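Local coordinates for cell wall surface anchor family protein (Streptococcus agalactiae serogroup V, PDB 3TXA) that probably caps the pilus as its adhesive tip pilin and helps the bacterium attach to host surfaces, carrying a metal-binding von Willebrand factor A-type domain, at residues Glu157-Gly162 against Lys623-Tyr628; Asp550-Met555 against Tyr628-Lys633. One frame throughout, in Å; residues are numbered along the deposited sequence.

Contact 1. Residues Glu157-Gly162 against Lys623-Tyr628; sequences ELTVEG and KVVLTY
L158 and V160 pair with L626 and V624 across two neighbouring antiparallel strands in the IgG-like beta domain of this pilin, the segment axes 4.6 Å apart. The 460 residues between the two segments include the parallel sheet of strands 175-182 to 516-519, so the pairing joins regions far apart in sequence. Four backbone hydrogen bonds hold the strands. L158 N gives to L626 O and L626 N to L158 O, both nearly along the C=O axis, the second with an N-H...O angle of 176°; V160 and V624 make a longer, more bent pair of bonds. CA-H...O contacts at E157, T159, K623 and V625 fall in between. On one face L158 CB meets L626 CB at 4.1 Å and V160 CB meets V624 CG2 at 3.9 Å. These aliphatic groups form part of the filling of the beta sandwich, packing also on V548 of strand 543-551 and on I613, L616 and L618 of strand 610-618.

The other face carries longer, partly polar side chains. E157 stands opposite T627 in the register, and its CB touches T627 CG2 at 4.1 Å. From there CG, anti to the backbone N (chi1 165°), carries the extended chain diagonally over V625, and CG and CD each lie 3.6 Å from V625 CG1. Beyond CD the carboxylate divides its tasks: OE1 rests on the same methyl, while OE2 forms a salt bridge with K142 of strand 137-146. Further along, K623 lays its extended aliphatic chain against E161 and then T159, whose OG1 is hydrogen-bonded to S140 OG. K623 CG passes E161 CB at 3.9 Å, and CE ends up 3.9 Å from T159 CB.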
loop_
_atom_site.group_PDB
_atom_site.type_symbol
_atom_site.label_atom_id
_atom_site.label_comp_id
_atom_site.label_asym_id
_atom_site.label_seq_id
_atom_site.Cartn_x
_atom_site.Cartn_y
_atom_site.Cartn_z
ATOM N N GLU A 157 16.444 -33.154 -9.297
ATOM C CA GLU A 157 16.247 -31.715 -9.313
ATOM C C GLU A 157 16.292 -31.162 -7.876
ATOM O O GLU A 157 15.683 -31.730 -6.952
ATOM C CB GLU A 157 14.938 -31.327 -10.026
ATOM C CG GLU A 157 14.483 -29.886 -9.768
ATOM C CD GLU A 157 13.259 -29.452 -10.564
ATOM O OE1 GLU A 157 13.427 -29.085 -11.751
ATOM O OE2 GLU A 157 12.131 -29.423 -10.003
ATOM N N LEU A 158 17.018 -30.053 -7.716
ATOM C CA LEU A 158 17.171 -29.373 -6.448
ATOM C C LEU A 158 16.817 -27.912 -6.686
ATOM O O LEU A 158 17.252 -27.329 -7.683
ATOM C CB LEU A 158 18.623 -29.487 -5.996
ATOM C CG LEU A 158 18.913 -29.555 -4.509
ATOM C CD1 LEU A 158 19.551 -30.893 -4.160
ATOM C CD2 LEU A 158 19.854 -28.471 -4.153
ATOM N N THR A 159 16.029 -27.318 -5.791
ATOM C CA THR A 159 15.550 -25.929 -5.959
ATOM C C THR A 159 15.597 -25.187 -4.631
ATOM O O THR A 159 15.415 -25.790 -3.565
ATOM C CB THR A 159 14.080 -25.853 -6.445
ATOM O OG1 THR A 159 13.211 -26.300 -5.399
ATOM C CG2 THR A 159 13.832 -26.710 -7.713
ATOM N N VAL A 160 15.835 -23.878 -4.709
ATOM C CA VAL A 160 15.942 -23.006 -3.545
ATOM C C VAL A 160 15.290 -21.679 -3.908
ATOM O O VAL A 160 15.670 -21.048 -4.899
ATOM C CB VAL A 160 17.436 -22.764 -3.137
ATOM C CG1 VAL A 160 17.544 -21.877 -1.890
ATOM C CG2 VAL A 160 18.173 -24.088 -2.912
ATOM N N GLU A 161 14.304 -21.265 -3.116
ATOM C CA GLU A 161 13.644 -19.976 -3.318
ATOM C C GLU A 161 13.706 -19.210 -2.013
ATOM O O GLU A 161 13.502 -19.790 -0.941
ATOM C CB GLU A 161 12.195 -20.178 -3.756
ATOM C CG GLU A 161 11.473 -18.914 -4.236
ATOM C CD GLU A 161 10.001 -19.191 -4.608
ATOM O OE1 GLU A 161 9.644 -20.395 -4.788
ATOM O OE2 GLU A 161 9.206 -18.213 -4.718
ATOM N N GLY A 162 13.983 -17.916 -2.105
ATOM C CA GLY A 162 14.192 -17.098 -0.925
ATOM C C GLY A 162 13.093 -16.085 -0.652
ATOM O O GLY A 162 12.103 -16.007 -1.393
ATOM N N LYS A 623 14.544 -17.837 -7.518
ATOM C CA LYS A 623 14.567 -19.304 -7.405
ATOM C C LYS A 623 15.648 -19.832 -8.334
ATOM O O LYS A 623 15.857 -19.298 -9.429
ATOM C CB LYS A 623 13.209 -19.903 -7.786
ATOM C CG LYS A 623 13.027 -21.342 -7.411
ATOM C CD LYS A 623 11.901 -21.989 -8.216
ATOM C CE LYS A 623 11.388 -23.326 -7.584
ATOM N NZ LYS A 623 10.606 -24.212 -8.559
ATOM N N VAL A 624 16.342 -20.875 -7.883
ATOM C CA VAL A 624 17.397 -21.490 -8.680
ATOM C C VAL A 624 17.141 -22.990 -8.754
ATOM O O VAL A 624 16.643 -23.598 -7.788
ATOM C CB VAL A 624 18.784 -21.228 -8.083
ATOM C CG1 VAL A 624 19.135 -19.746 -8.163
ATOM C CG2 VAL A 624 18.848 -21.758 -6.644
ATOM N N VAL A 625 17.458 -23.593 -9.893
ATOM C CA VAL A 625 17.126 -24.983 -10.054
ATOM C C VAL A 625 18.358 -25.686 -10.519
ATOM O O VAL A 625 18.953 -25.277 -11.523
ATOM C CB VAL A 625 15.986 -25.188 -11.099
ATOM C CG1 VAL A 625 15.536 -26.682 -11.148
ATOM C CG2 VAL A 625 14.807 -24.257 -10.826
ATOM N N LEU A 626 18.751 -26.724 -9.782
ATOM C CA LEU A 626 19.916 -27.536 -10.116
ATOM C C LEU A 626 19.416 -28.891 -10.531
ATOM O O LEU A 626 18.669 -29.522 -9.767
ATOM C CB LEU A 626 20.850 -27.714 -8.916
ATOM C CG LEU A 626 22.082 -28.582 -9.163
ATOM C CD1 LEU A 626 23.113 -27.835 -9.966
ATOM C CD2 LEU A 626 22.684 -29.056 -7.877
ATOM N N THR A 627 19.796 -29.333 -11.734
ATOM C CA THR A 627 19.601 -30.738 -12.133
ATOM C C THR A 627 20.952 -31.392 -12.410
ATOM O O THR A 627 21.888 -30.737 -12.930
ATOM C CB THR A 627 18.648 -30.918 -13.382
ATOM O OG1 THR A 627 19.238 -30.321 -14.538
ATOM C CG2 THR A 627 17.323 -30.253 -13.182
ATOM N N TYR A 628 21.031 -32.676 -12.069
ATOM C CA TYR A 628 22.176 -33.515 -12.390
ATOM C C TYR A 628 21.747 -34.977 -12.550
ATOM O O TYR A 628 20.595 -35.288 -12.292
ATOM C CB TYR A 628 23.227 -33.373 -11.315
ATOM C CG TYR A 628 22.783 -33.786 -9.936
ATOM C CD1 TYR A 628 22.997 -35.070 -9.469
ATOM C CD2 TYR A 628 22.182 -32.878 -9.083
ATOM C CE1 TYR A 628 22.616 -35.440 -8.185
ATOM C CE2 TYR A 628 21.802 -33.227 -7.811
ATOM C CZ TYR A 628 22.018 -34.510 -7.359
ATOM O OH TYR A 628 21.623 -34.861 -6.087
#

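Contact 2. Residues Asp550-Met555 against Tyr628-Lys633; sequences DPMGEM and YDVRLK
D550 and Y628 reach for each other from opposite directions, the carboxylate lying at 65° to the phenol ring. Y628 OH donates to D550 OD2 over 2.7 Å, a weak hydrogen bond. The contact bridges the two layers of the beta sandwich in the Ig-like domain: after strand 543-551 the chain crosses to the opposing sheet and enters strand 556-558, which pairs with strand 623-632. Y628 points its ring toward the 550-555 segment, with CG between its own backbone N and carbonyl carbon (chi1 61°).

M552 also faces Y628, but its thioether chain is folded by bends at chi2 and chi3, which bring both SD and CE to the ring. CE lies 3.6 Å from Y628 OH and 3.8 Å from Y628 CE1. SD sits 5.1 Å from the ring centroid in an oblique Met-aromatic contact, 62° off the normal, and touches V630 CG1 at 3.8 Å. F558 also meets the ring of Y628, adding a second aromatic to this buried cluster.

At the far end the two segments draw close enough for a backbone bond: K633 N donates to M555 O over 2.8 Å, almost straight at the hydrogen. The side chains of M555 and K633 slant past one another, M555 CE against K633 CB at 3.8 Å, and the K633 chain runs on over E554 O. Next to this, R631 uses NE and NH1 side-on to hold L632 O, while NH2 forms a salt bridge with E557.

The chemistry thus changes along the crossover. A buried carboxylate receives one weak bond from a buried phenol, with L158 and M552 packed beside them, whereas the partly exposed end relies on a backbone hydrogen bond that is nearly straight at the hydrogen.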
loop_
_atom_site.group_PDB
_atom_site.type_symbol
_atom_site.label_atom_id
_atom_site.label_comp_id
_atom_site.label_asym_id
_atom_site.label_seq_id
_atom_site.Cartn_x
_atom_site.Cartn_y
_atom_site.Cartn_z
ATOM N N ASP A 550 25.384 -31.133 -1.222
ATOM C CA ASP A 550 24.605 -32.251 -1.715
ATOM C C ASP A 550 25.518 -33.447 -1.935
ATOM O O ASP A 550 26.019 -33.646 -3.032
ATOM C CB ASP A 550 23.887 -31.845 -2.991
ATOM C CG ASP A 550 23.025 -32.940 -3.551
ATOM O OD1 ASP A 550 22.957 -34.035 -2.950
ATOM O OD2 ASP A 550 22.409 -32.707 -4.615
ATOM N N PRO A 551 25.766 -34.236 -0.880
ATOM C CA PRO A 551 26.641 -35.388 -1.018
ATOM C C PRO A 551 25.866 -36.613 -1.491
ATOM O O PRO A 551 24.740 -36.830 -1.057
ATOM C CB PRO A 551 27.148 -35.618 0.409
ATOM C CG PRO A 551 26.456 -34.635 1.263
ATOM C CD PRO A 551 25.349 -34.031 0.510
ATOM N N MET A 552 26.463 -37.421 -2.354
ATOM C CA MET A 552 25.785 -38.607 -2.832
ATOM C C MET A 552 25.675 -39.657 -1.717
ATOM O O MET A 552 26.594 -39.825 -0.896
ATOM C CB MET A 552 26.505 -39.172 -4.060
ATOM C CG MET A 552 26.647 -38.202 -5.267
ATOM S SD MET A 552 25.092 -37.623 -5.966
ATOM C CE MET A 552 24.907 -36.034 -5.159
ATOM N N GLY A 553 24.537 -40.349 -1.696
ATOM C CA GLY A 553 24.303 -41.445 -0.750
ATOM C C GLY A 553 25.194 -42.650 -1.013
ATOM O O GLY A 553 25.743 -42.795 -2.118
ATOM N N GLU A 554 25.347 -43.516 -0.011
ATOM C CA GLU A 554 26.353 -44.586 -0.083
ATOM C C GLU A 554 26.296 -45.470 -1.332
ATOM O O GLU A 554 27.328 -45.833 -1.888
ATOM C CB GLU A 554 26.371 -45.437 1.196
ATOM C CG GLU A 554 27.208 -44.817 2.329
ATOM C CD GLU A 554 28.480 -44.098 1.815
ATOM O OE1 GLU A 554 29.229 -44.686 0.988
ATOM O OE2 GLU A 554 28.729 -42.942 2.239
ATOM N N MET A 555 25.094 -45.794 -1.787
ATOM C CA MET A 555 24.984 -46.635 -2.969
ATOM C C MET A 555 24.782 -45.834 -4.252
ATOM O O MET A 555 24.249 -46.350 -5.239
ATOM C CB MET A 555 23.887 -47.690 -2.807
ATOM C CG MET A 555 24.220 -48.973 -3.550
ATOM S SD MET A 555 25.297 -50.144 -2.671
ATOM C CE MET A 555 26.995 -49.565 -2.941
ATOM N N TYR A 628 21.031 -32.676 -12.069
ATOM C CA TYR A 628 22.176 -33.515 -12.390
ATOM C C TYR A 628 21.747 -34.977 -12.550
ATOM O O TYR A 628 20.595 -35.288 -12.292
ATOM C CB TYR A 628 23.227 -33.373 -11.315
ATOM C CG TYR A 628 22.783 -33.786 -9.936
ATOM C CD1 TYR A 628 22.997 -35.070 -9.469
ATOM C CD2 TYR A 628 22.182 -32.878 -9.083
ATOM C CE1 TYR A 628 22.616 -35.440 -8.185
ATOM C CE2 TYR A 628 21.802 -33.227 -7.811
ATOM C CZ TYR A 628 22.018 -34.510 -7.359
ATOM O OH TYR A 628 21.623 -34.861 -6.087
ATOM N N ASP A 629 22.645 -35.873 -12.966
ATOM C CA ASP A 629 22.283 -37.296 -13.122
ATOM C C ASP A 629 22.959 -38.241 -12.109
ATOM O O ASP A 629 24.100 -38.003 -11.680
ATOM C CB ASP A 629 22.527 -37.767 -14.557
ATOM C CG ASP A 629 21.644 -37.037 -15.580
ATOM O OD1 ASP A 629 20.461 -36.769 -15.272
ATOM O OD2 ASP A 629 22.126 -36.722 -16.699
ATOM N N VAL A 630 22.249 -39.300 -11.712
ATOM C CA VAL A 630 22.798 -40.309 -10.797
ATOM C C VAL A 630 22.501 -41.732 -11.273
ATOM O O VAL A 630 21.592 -41.959 -12.067
ATOM C CB VAL A 630 22.282 -40.146 -9.338
ATOM C CG1 VAL A 630 22.800 -38.878 -8.711
ATOM C CG2 VAL A 630 20.782 -40.132 -9.300
ATOM N N ARG A 631 23.279 -42.682 -10.776
ATOM C CA ARG A 631 23.067 -44.100 -11.042
ATOM C C ARG A 631 23.259 -44.868 -9.742
ATOM O O ARG A 631 24.147 -44.545 -8.939
ATOM C CB ARG A 631 24.077 -44.624 -12.072
ATOM C CG ARG A 631 23.577 -45.772 -12.965
ATOM C CD ARG A 631 24.713 -46.668 -13.415
ATOM N NE ARG A 631 25.120 -47.556 -12.317
ATOM C CZ ARG A 631 26.341 -48.072 -12.149
ATOM N NH1 ARG A 631 26.593 -48.862 -11.104
ATOM N NH2 ARG A 631 27.313 -47.795 -13.012
ATOM N N LEU A 632 22.421 -45.880 -9.534
ATOM C CA LEU A 632 22.545 -46.737 -8.368
ATOM C C LEU A 632 23.704 -47.696 -8.569
ATOM O O LEU A 632 23.780 -48.379 -9.588
ATOM C CB LEU A 632 21.243 -47.479 -8.122
ATOM C CG LEU A 632 21.235 -48.509 -6.996
ATOM C CD1 LEU A 632 20.220 -48.174 -5.913
ATOM C CD2 LEU A 632 20.969 -49.868 -7.617
ATOM N N LYS A 633 24.615 -47.730 -7.602
ATOM C CA LYS A 633 25.838 -48.524 -7.707
ATOM C C LYS A 633 25.541 -50.015 -7.848
ATOM O O LYS A 633 24.493 -50.478 -7.385
ATOM C CB LYS A 633 26.726 -48.269 -6.493
ATOM C CG LYS A 633 27.371 -46.902 -6.492
ATOM C CD LYS A 633 28.389 -46.802 -5.397
ATOM C CE LYS A 633 29.585 -46.002 -5.847
ATOM N NZ LYS A 633 30.445 -45.674 -4.679
#

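Both contacts use strand 623-632, and Y628 belongs to both, but they exploit it differently. Contact 1 is pairing within one sheet: regular backbone bonds, with an aliphatic face turned into the sandwich and a mixed face of E157, T159, E161, K623, V625 and T627, mostly partly exposed. Contact 2 is mostly a link between sheets, its buried part made by side chains around one aromatic ring and its single backbone bond between the segments placed at the partly exposed end. The two centres lie about 17 Å apart. They touch where L158 CD1 of contact 1 packs against D550 OD2 of contact 2, 3.4 Å away.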